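Local atomic coordinates of aromatic-amino-acid aminotransferase (Burkholderia pseudomallei, PDB entry 4F4E), a protein that probably transfers amino groups between aromatic amino acids and 2-oxoglutarate, using pyridoxal 5'-phosphate as its cofactor. Residues G125-L130 / R157-M162; A134-T139 / N260-S265; P151-H156 / F232-Y237. All blocks are in the same frame, centred on the assembly; numbering follows the deposited sequence.

Contact 1 of 3, residues G125-L130 / R157-M162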
loop_
_atom_site.group_PDB
_atom_site.type_symbol
_atom_site.label_atom_id
_atom_site.label_comp_id
_atom_site.label_asym_id
_atom_site.label_seq_id
_atom_site.Cartn_x
_atom_site.Cartn_y
_atom_site.Cartn_z
ATOM N N GLY A 125 0.143 -6.294 3.556
ATOM C CA GLY A 125 0.303 -6.977 4.821
ATOM C C GLY A 125 -0.989 -7.123 5.613
ATOM O O GLY A 125 -2.088 -6.740 5.167
ATOM N N GLY A 126 -0.828 -7.686 6.815
ATOM C CA GLY A 126 -1.899 -7.717 7.786
ATOM C C GLY A 126 -2.354 -6.346 8.168
ATOM O O GLY A 126 -3.575 -6.120 8.402
ATOM N N THR A 127 -1.420 -5.398 8.189
ATOM C CA THR A 127 -1.822 -4.023 8.501
ATOM C C THR A 127 -2.771 -3.461 7.452
ATOM O O THR A 127 -3.807 -2.864 7.781
ATOM C CB THR A 127 -0.628 -3.076 8.653
ATOM O OG1 THR A 127 0.281 -3.596 9.621
ATOM C CG2 THR A 127 -1.088 -1.749 9.113
ATOM N N GLY A 128 -2.398 -3.598 6.171
ATOM C CA GLY A 128 -3.271 -3.108 5.109
ATOM C C GLY A 128 -4.658 -3.721 5.144
ATOM O O GLY A 128 -5.641 -3.039 4.903
ATOM N N ALA A 129 -4.741 -5.005 5.477
ATOM C CA ALA A 129 -6.024 -5.728 5.573
ATOM C C ALA A 129 -6.899 -5.142 6.679
ATOM O O ALA A 129 -8.102 -4.947 6.523
ATOM C CB ALA A 129 -5.808 -7.214 5.778
ATOM N N LEU A 130 -6.267 -4.875 7.817
ATOM C CA LEU A 130 -6.963 -4.219 8.908
ATOM C C LEU A 130 -7.513 -2.857 8.491
ATOM O O LEU A 130 -8.649 -2.495 8.849
ATOM C CB LEU A 130 -6.092 -4.087 10.157
ATOM C CG LEU A 130 -5.703 -5.332 10.931
ATOM C CD1 LEU A 130 -4.462 -5.058 11.851
ATOM C CD2 LEU A 130 -6.942 -5.842 11.724
ATOM N N ARG A 157 -4.787 -0.214 18.248
ATOM C CA ARG A 157 -5.433 1.001 18.731
ATOM C C ARG A 157 -5.198 2.158 17.760
ATOM O O ARG A 157 -6.140 2.858 17.406
ATOM C CB ARG A 157 -4.918 1.377 20.133
ATOM C CG ARG A 157 -5.611 2.641 20.676
ATOM C CD ARG A 157 -5.146 2.980 22.070
ATOM N NE ARG A 157 -5.616 1.967 22.993
ATOM C CZ ARG A 157 -6.819 1.957 23.566
ATOM N NH1 ARG A 157 -7.706 2.885 23.305
ATOM N NH2 ARG A 157 -7.133 0.970 24.393
ATOM N N ALA A 158 -3.945 2.330 17.323
ATOM C CA ALA A 158 -3.595 3.457 16.464
ATOM C C ALA A 158 -4.375 3.398 15.147
ATOM O O ALA A 158 -4.917 4.391 14.693
ATOM C CB ALA A 158 -2.094 3.465 16.198
ATOM N N LEU A 159 -4.446 2.212 14.546
ATOM C CA LEU A 159 -5.133 2.062 13.256
ATOM C C LEU A 159 -6.639 2.333 13.309
ATOM O O LEU A 159 -7.191 3.061 12.494
ATOM C CB LEU A 159 -4.818 0.677 12.649
ATOM C CG LEU A 159 -5.395 0.386 11.274
ATOM C CD1 LEU A 159 -4.447 -0.574 10.472
ATOM C CD2 LEU A 159 -6.809 -0.198 11.359
ATOM N N PHE A 160 -7.322 1.767 14.283
ATOM C CA PHE A 160 -8.747 1.920 14.372
ATOM C C PHE A 160 -9.116 3.319 14.846
ATOM O O PHE A 160 -10.102 3.871 14.365
ATOM C CB PHE A 160 -9.352 0.830 15.260
ATOM C CG PHE A 160 -9.420 -0.494 14.577
ATOM C CD1 PHE A 160 -10.399 -0.732 13.640
ATOM C CD2 PHE A 160 -8.461 -1.476 14.799
ATOM C CE1 PHE A 160 -10.485 -1.963 12.961
ATOM C CE2 PHE A 160 -8.538 -2.706 14.145
ATOM C CZ PHE A 160 -9.553 -2.958 13.237
ATOM N N ASP A 161 -8.308 3.918 15.725
ATOM C CA ASP A 161 -8.564 5.293 16.092
ATOM C C ASP A 161 -8.414 6.228 14.874
ATOM O O ASP A 161 -9.251 7.099 14.658
ATOM C CB ASP A 161 -7.644 5.710 17.224
ATOM C CG ASP A 161 -7.894 7.101 17.678
ATOM O OD1 ASP A 161 -8.814 7.296 18.485
ATOM O OD2 ASP A 161 -7.148 7.969 17.227
ATOM N N MET A 162 -7.357 6.051 14.093
ATOM C CA MET A 162 -7.185 6.836 12.847
ATOM C C MET A 162 -8.267 6.581 11.821
ATOM O O MET A 162 -8.598 7.463 11.008
ATOM C CB MET A 162 -5.821 6.544 12.232
ATOM C CG MET A 162 -5.521 7.343 10.982
ATOM S SD MET A 162 -5.309 9.132 11.296
ATOM C CE MET A 162 -4.314 9.141 12.770
#
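The ring of Phe160 is approached obliquely by Leu130, whose CD2 methyl stops 4.2 Å from Phe160 CZ. One face of the same ring is occupied from within its own helix, where Leu159 CD2 lies 3.9 Å above the plane of Phe160 and over its centre. Ala134, one turn beyond Leu130, also touches this ring. The setting is the cofactor-binding domain of a fold type I aminotransferase, and the contact illustrates how a phosphate-binding helix is backed by a neighbour. The two helical segments run roughly parallel, crossing at -30° with axes 11.0 Å apart, a gap filled by side chains, chiefly Leu159 reaching across from 157-162.

Leu159 does most of the bridging. Its CG stands anti to the backbone N (chi1 -177°), which carries both methyls across to the face of 125-130. They divide the work there. CD1 is inserted between two residues, 3.8 Å from Thr127 CG2 and 3.9 Å from Leu130 CB; CD2 turns back toward the Phe160 ring while also meeting Leu130. On the Thr127 side the methyl CG2 does the touching, whereas OG1 is hydrogen-bonded elsewhere.

The backbone N atoms of Gly126 and Thr127 bind phosphate oxygens of the modified lysine at position 269, so the helix start touching Leu159 also holds the cofactor. Thr304 of the second subunit packs on Leu159. Even the main chain takes part in the apolar contact: Leu159 CD1 lies 3.6 Å from Thr127 O, and Leu159 CD2 lies 3.9 Å from Leu130 O.

Contact 2 of 3, residues A134-T139 / N260-S265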
loop_
_atom_site.group_PDB
_atom_site.type_symbol
_atom_site.label_atom_id
_atom_site.label_comp_id
_atom_site.label_asym_id
_atom_site.label_seq_id
_atom_site.Cartn_x
_atom_site.Cartn_y
_atom_site.Cartn_z
ATOM N N ALA A 134 -11.269 -1.769 8.312
ATOM C CA ALA A 134 -11.643 -0.672 9.211
ATOM C C ALA A 134 -12.379 0.411 8.407
ATOM O O ALA A 134 -13.459 0.879 8.792
ATOM C CB ALA A 134 -10.402 -0.080 9.912
ATOM N N ASP A 135 -11.812 0.781 7.264
ATOM C CA ASP A 135 -12.427 1.840 6.496
ATOM C C ASP A 135 -13.805 1.399 5.982
ATOM O O ASP A 135 -14.739 2.205 6.009
ATOM C CB ASP A 135 -11.599 2.313 5.304
ATOM C CG ASP A 135 -10.342 3.114 5.700
ATOM O OD1 ASP A 135 -10.217 3.557 6.873
ATOM O OD2 ASP A 135 -9.500 3.276 4.774
ATOM N N PHE A 136 -13.940 0.170 5.525
ATOM C CA PHE A 136 -15.240 -0.332 5.090
ATOM C C PHE A 136 -16.207 -0.394 6.275
ATOM O O PHE A 136 -17.372 0.013 6.158
ATOM C CB PHE A 136 -15.072 -1.714 4.457
ATOM C CG PHE A 136 -16.354 -2.388 4.072
ATOM C CD1 PHE A 136 -17.275 -1.776 3.227
ATOM C CD2 PHE A 136 -16.630 -3.668 4.526
ATOM C CE1 PHE A 136 -18.453 -2.418 2.862
ATOM C CE2 PHE A 136 -17.797 -4.324 4.149
ATOM C CZ PHE A 136 -18.710 -3.699 3.326
ATOM N N LEU A 137 -15.735 -0.905 7.411
ATOM C CA LEU A 137 -16.588 -0.949 8.612
ATOM C C LEU A 137 -17.123 0.429 9.004
ATOM O O LEU A 137 -18.274 0.555 9.413
ATOM C CB LEU A 137 -15.867 -1.637 9.767
ATOM C CG LEU A 137 -15.981 -3.178 9.723
ATOM C CD1 LEU A 137 -14.873 -3.842 10.505
ATOM C CD2 LEU A 137 -17.384 -3.669 10.214
ATOM N N ARG A 138 -16.293 1.453 8.846
ATOM C CA ARG A 138 -16.669 2.804 9.171
ATOM C C ARG A 138 -17.836 3.292 8.315
ATOM O O ARG A 138 -18.719 3.963 8.811
ATOM C CB ARG A 138 -15.461 3.713 9.071
ATOM C CG ARG A 138 -15.725 5.200 9.235
ATOM C CD ARG A 138 -15.670 5.638 10.667
ATOM N NE ARG A 138 -15.581 7.107 10.710
ATOM C CZ ARG A 138 -15.885 7.841 11.772
ATOM N NH1 ARG A 138 -16.306 7.263 12.899
ATOM N NH2 ARG A 138 -15.763 9.159 11.703
ATOM N N THR A 139 -17.878 2.916 7.047
ATOM C CA THR A 139 -19.008 3.249 6.196
ATOM C C THR A 139 -20.277 2.536 6.609
ATOM O O THR A 139 -21.372 3.078 6.396
ATOM C CB THR A 139 -18.792 2.895 4.697
ATOM O OG1 THR A 139 -19.014 1.470 4.458
ATOM C CG2 THR A 139 -17.439 3.350 4.238
ATOM N N ASN A 260 -21.019 -13.128 10.088
ATOM C CA ASN A 260 -20.203 -12.276 9.268
ATOM C C ASN A 260 -18.916 -12.031 10.054
ATOM O O ASN A 260 -18.982 -11.634 11.249
ATOM C CB ASN A 260 -20.926 -10.999 8.960
ATOM C CG ASN A 260 -22.210 -11.251 8.163
ATOM O OD1 ASN A 260 -23.252 -10.762 8.523
ATOM N ND2 ASN A 260 -22.130 -12.056 7.104
ATOM N N VAL A 261 -17.785 -12.366 9.443
ATOM C CA VAL A 261 -16.493 -12.399 10.119
ATOM C C VAL A 261 -15.528 -11.656 9.223
ATOM O O VAL A 261 -15.541 -11.856 8.004
ATOM C CB VAL A 261 -15.951 -13.849 10.302
ATOM C CG1 VAL A 261 -14.634 -13.846 11.088
ATOM C CG2 VAL A 261 -16.972 -14.761 10.980
ATOM N N PHE A 262 -14.722 -10.784 9.805
ATOM C CA PHE A 262 -13.594 -10.156 9.118
ATOM C C PHE A 262 -12.320 -10.865 9.543
ATOM O O PHE A 262 -12.194 -11.226 10.719
ATOM C CB PHE A 262 -13.496 -8.676 9.486
ATOM C CG PHE A 262 -14.530 -7.810 8.815
ATOM C CD1 PHE A 262 -15.851 -7.932 9.129
ATOM C CD2 PHE A 262 -14.150 -6.843 7.923
ATOM C CE1 PHE A 262 -16.798 -7.137 8.546
ATOM C CE2 PHE A 262 -15.085 -6.046 7.322
ATOM C CZ PHE A 262 -16.413 -6.183 7.637
ATOM N N VAL A 263 -11.396 -11.091 8.597
ATOM C CA VAL A 263 -10.123 -11.748 8.881
ATOM C C VAL A 263 -8.999 -10.998 8.201
ATOM O O VAL A 263 -8.953 -10.940 6.969
ATOM C CB VAL A 263 -10.063 -13.202 8.374
ATOM C CG1 VAL A 263 -8.755 -13.859 8.800
ATOM C CG2 VAL A 263 -11.273 -14.018 8.904
ATOM N N SER A 264 -8.098 -10.417 8.986
ATOM C CA SER A 264 -6.842 -9.910 8.433
ATOM C C SER A 264 -5.811 -11.023 8.588
ATOM O O SER A 264 -5.586 -11.518 9.714
ATOM C CB SER A 264 -6.339 -8.691 9.182
ATOM O OG SER A 264 -4.942 -8.516 8.918
ATOM N N SER A 265 -5.225 -11.432 7.477
ATOM C CA SER A 265 -4.153 -12.393 7.479
ATOM C C SER A 265 -2.854 -11.788 6.883
ATOM O O SER A 265 -2.905 -10.858 6.067
ATOM C CB SER A 265 -4.546 -13.683 6.757
ATOM O OG SER A 265 -4.755 -13.513 5.391
#
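Phe262 presents two different surfaces to helix 125-140: a face to Leu137 and an edge to Phe136. Leu137 and Phe262 reach for each other from opposite directions, one from the helix and one from the strand, and the isobutyl group ends up against the flat of the ring. Its CD1 sits 3.9 Å from the centroid of the Phe262 ring and only 13° off the normal, a well-centred CH-pi contact. The rest of the branch lies across the outer end of the ring, with Leu137 CG 3.7 Å from Phe262 CZ and Leu137 CD2 3.9 Å from Phe262 CE1.

The side chain of Phe136 runs at about a right angle to that of Phe262, yet the rings meet edge to edge: Phe136 CD2 is 4.0 Å from Phe262 CE2, each atom lying near the plane of the other ring. Neither face is used by the pair, so this is side-by-side packing and not a stack.

The helix thus lies against the central sheet of the large domain, of which strand 261-266 is a part. Phe232, on the adjoining strand, extends the aromatic cluster by meeting Phe262 with ring planes at about 45°. Leu24 and Phe25 of the second subunit pack on Phe262 and Phe136, respectively, bringing the dimer partner into the same cluster.

All the groups that meet here are hydrocarbon, and all three residues are buried. The attachment of helix to sheet at this point therefore rests on shape, dispersion and the exclusion of water.

Contact 3 of 3, residues P151-H156 / F232-Y237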
loop_
_atom_site.group_PDB
_atom_site.type_symbol
_atom_site.label_atom_id
_atom_site.label_comp_id
_atom_site.label_asym_id
_atom_site.label_seq_id
_atom_site.Cartn_x
_atom_site.Cartn_y
_atom_site.Cartn_z
ATOM N N PRO A 151 -3.087 -6.255 26.897
ATOM C CA PRO A 151 -2.635 -5.301 25.917
ATOM C C PRO A 151 -2.760 -5.908 24.525
ATOM O O PRO A 151 -3.108 -7.080 24.382
ATOM C CB PRO A 151 -1.159 -5.148 26.259
ATOM C CG PRO A 151 -0.746 -6.485 26.677
ATOM C CD PRO A 151 -1.949 -7.037 27.424
ATOM N N SER A 152 -2.491 -5.096 23.503
ATOM C CA SER A 152 -2.403 -5.572 22.144
ATOM C C SER A 152 -1.299 -4.836 21.372
ATOM O O SER A 152 -0.917 -3.695 21.701
ATOM C CB SER A 152 -3.778 -5.387 21.437
ATOM O OG SER A 152 -3.829 -6.203 20.290
ATOM N N TRP A 153 -0.816 -5.499 20.328
ATOM C CA TRP A 153 0.010 -4.912 19.288
ATOM C C TRP A 153 -0.402 -3.475 19.087
ATOM O O TRP A 153 -1.575 -3.173 18.836
ATOM C CB TRP A 153 -0.197 -5.747 18.019
ATOM C CG TRP A 153 0.564 -5.293 16.802
ATOM C CD1 TRP A 153 1.936 -5.203 16.625
ATOM C CD2 TRP A 153 -0.023 -4.878 15.520
ATOM N NE1 TRP A 153 2.241 -4.767 15.351
ATOM C CE2 TRP A 153 1.091 -4.564 14.640
ATOM C CE3 TRP A 153 -1.301 -4.751 15.053
ATOM C CZ2 TRP A 153 0.897 -4.139 13.349
ATOM C CZ3 TRP A 153 -1.479 -4.325 13.729
ATOM C CH2 TRP A 153 -0.401 -4.037 12.910
ATOM N N GLU A 154 0.563 -2.575 19.265
ATOM C CA GLU A 154 0.327 -1.155 19.390
ATOM C C GLU A 154 -0.491 -0.540 18.231
ATOM O O GLU A 154 -1.232 0.422 18.417
ATOM C CB GLU A 154 1.675 -0.438 19.499
ATOM C CG GLU A 154 1.579 1.064 19.781
ATOM C CD GLU A 154 1.461 1.962 18.533
ATOM O OE1 GLU A 154 1.930 1.561 17.430
ATOM O OE2 GLU A 154 0.876 3.093 18.674
ATOM N N ASN A 155 -0.339 -1.084 17.037
ATOM C CA ASN A 155 -0.958 -0.489 15.885
ATOM C C ASN A 155 -2.432 -0.858 15.795
ATOM O O ASN A 155 -3.153 -0.222 15.028
ATOM C CB ASN A 155 -0.167 -0.829 14.609
ATOM C CG ASN A 155 -0.353 0.185 13.497
ATOM O OD1 ASN A 155 -0.649 1.340 13.774
ATOM N ND2 ASN A 155 -0.250 -0.258 12.220
ATOM N N HIS A 156 -2.952 -1.794 16.599
ATOM C CA HIS A 156 -4.394 -1.967 16.638
ATOM C C HIS A 156 -5.117 -0.707 17.075
ATOM O O HIS A 156 -5.951 -0.157 16.341
ATOM C CB HIS A 156 -4.827 -3.126 17.546
ATOM C CG HIS A 156 -4.665 -4.512 16.945
ATOM N ND1 HIS A 156 -4.449 -5.607 17.716
ATOM C CD2 HIS A 156 -4.776 -4.978 15.642
ATOM C CE1 HIS A 156 -4.364 -6.686 16.931
ATOM N NE2 HIS A 156 -4.574 -6.300 15.671
ATOM N N PHE A 232 -13.369 -9.571 14.325
ATOM C CA PHE A 232 -12.324 -9.186 13.415
ATOM C C PHE A 232 -11.109 -9.990 13.820
ATOM O O PHE A 232 -10.333 -9.615 14.724
ATOM C CB PHE A 232 -12.079 -7.646 13.399
ATOM C CG PHE A 232 -11.465 -7.137 12.099
ATOM C CD1 PHE A 232 -10.530 -7.902 11.377
ATOM C CD2 PHE A 232 -11.785 -5.893 11.626
ATOM C CE1 PHE A 232 -9.985 -7.424 10.168
ATOM C CE2 PHE A 232 -11.237 -5.411 10.416
ATOM C CZ PHE A 232 -10.354 -6.183 9.686
ATOM N N LEU A 233 -10.920 -11.141 13.164
ATOM C CA LEU A 233 -9.786 -11.998 13.512
ATOM C C LEU A 233 -8.524 -11.456 12.839
ATOM O O LEU A 233 -8.552 -11.021 11.675
ATOM C CB LEU A 233 -10.068 -13.452 13.110
ATOM C CG LEU A 233 -11.141 -14.138 13.965
ATOM C CD1 LEU A 233 -11.764 -15.287 13.212
ATOM C CD2 LEU A 233 -10.530 -14.641 15.279
ATOM N N ASP A 234 -7.414 -11.471 13.571
ATOM C CA ASP A 234 -6.101 -11.047 13.073
ATOM C C ASP A 234 -5.176 -12.246 13.237
ATOM O O ASP A 234 -4.865 -12.685 14.368
ATOM C CB ASP A 234 -5.586 -9.882 13.906
ATOM C CG ASP A 234 -4.240 -9.349 13.441
ATOM O OD1 ASP A 234 -3.492 -10.074 12.727
ATOM O OD2 ASP A 234 -3.904 -8.188 13.811
ATOM N N ILE A 235 -4.846 -12.847 12.091
ATOM C CA ILE A 235 -4.024 -14.075 12.006
ATOM C C ILE A 235 -2.710 -13.776 11.274
ATOM O O ILE A 235 -2.581 -13.890 10.051
ATOM C CB ILE A 235 -4.822 -15.267 11.424
ATOM C CG1 ILE A 235 -4.035 -16.588 11.537
ATOM C CG2 ILE A 235 -5.346 -14.964 9.995
ATOM C CD1 ILE A 235 -4.890 -17.852 11.229
ATOM N N ALA A 236 -1.735 -13.327 12.059
ATOM C CA ALA A 236 -0.445 -12.909 11.549
ATOM C C ALA A 236 0.630 -13.998 11.709
ATOM O O ALA A 236 1.728 -13.835 11.212
ATOM C CB ALA A 236 -0.009 -11.635 12.247
ATOM N N TYR A 237 0.305 -15.083 12.431
ATOM C CA TYR A 237 1.295 -16.101 12.773
ATOM C C TYR A 237 0.825 -17.533 12.502
ATOM O O TYR A 237 1.163 -18.439 13.233
ATOM C CB TYR A 237 1.721 -15.958 14.250
ATOM C CG TYR A 237 2.302 -14.618 14.566
ATOM C CD1 TYR A 237 3.657 -14.342 14.336
ATOM C CD2 TYR A 237 1.515 -13.615 15.160
ATOM C CE1 TYR A 237 4.173 -13.096 14.639
ATOM C CE2 TYR A 237 2.023 -12.374 15.418
ATOM C CZ TYR A 237 3.359 -12.125 15.183
ATOM O OH TYR A 237 3.874 -10.890 15.458
#
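Asp234 meets His156 where a strand of the central sheet runs past the start of helix 154-162, in the cofactor site of the fold type I aminotransferases. Along 232-237, Phe232 comes first, its backbone bonded to Val198 and Leu200, and Leu233 is bonded through its backbone to strand 261-266. Asp234 follows and makes the contact. The extended chi1 of -179° swings its carboxylate out from the strand toward the histidine. His156 NE2 donates to Asp234 OD2 over 2.7 Å at an N-H...O angle of 154°. The oxygen lies close to the imidazole plane and accepts the hydrogen bond on its anti lone pair, while ring and carboxylate planes stand 74° apart. OD2 also comes close to N1 of the pyridoxal phosphate on the lysine at position 269, the ring nitrogen that this family's aspartate characteristically faces. At the end, Tyr237 OH is hydrogen-bonded to O3 of the cofactor.

His156 is thus placed to act as a second-shell residue, consistent with orienting Asp234 toward the cofactor. Its rotation is limited by two neighbours: Trp153 CE3 over one face, and Ser152 OG, hydrogen-bonded to His156 ND1 at 2.7 Å.

The three contacts join neighbouring parts of one domain, two of them beside the cofactor. Contacts 1 and 2 share helix 125-140, its N-terminal part serving contact 1 and its later turns contact 2, centres about 10 Å apart. Contacts 1 and 3 share helix 154-162, about 9 Å between centres; contacts 2 and 3, about 13 Å between centres, use neighbouring parallel strands, 261-266 and 230-235, of one mixed sheet. Contact 1 alternates along the chain with the others, whereas both segments of contact 3 fall between those of contact 2. Leu130 touches Asp234, and Gly126 O is probably hydrogen-bonded to Ser264 OG, so phosphate-binding helix, sheet and pyridine-facing aspartate are joined, with the second subunit touching all three contacts.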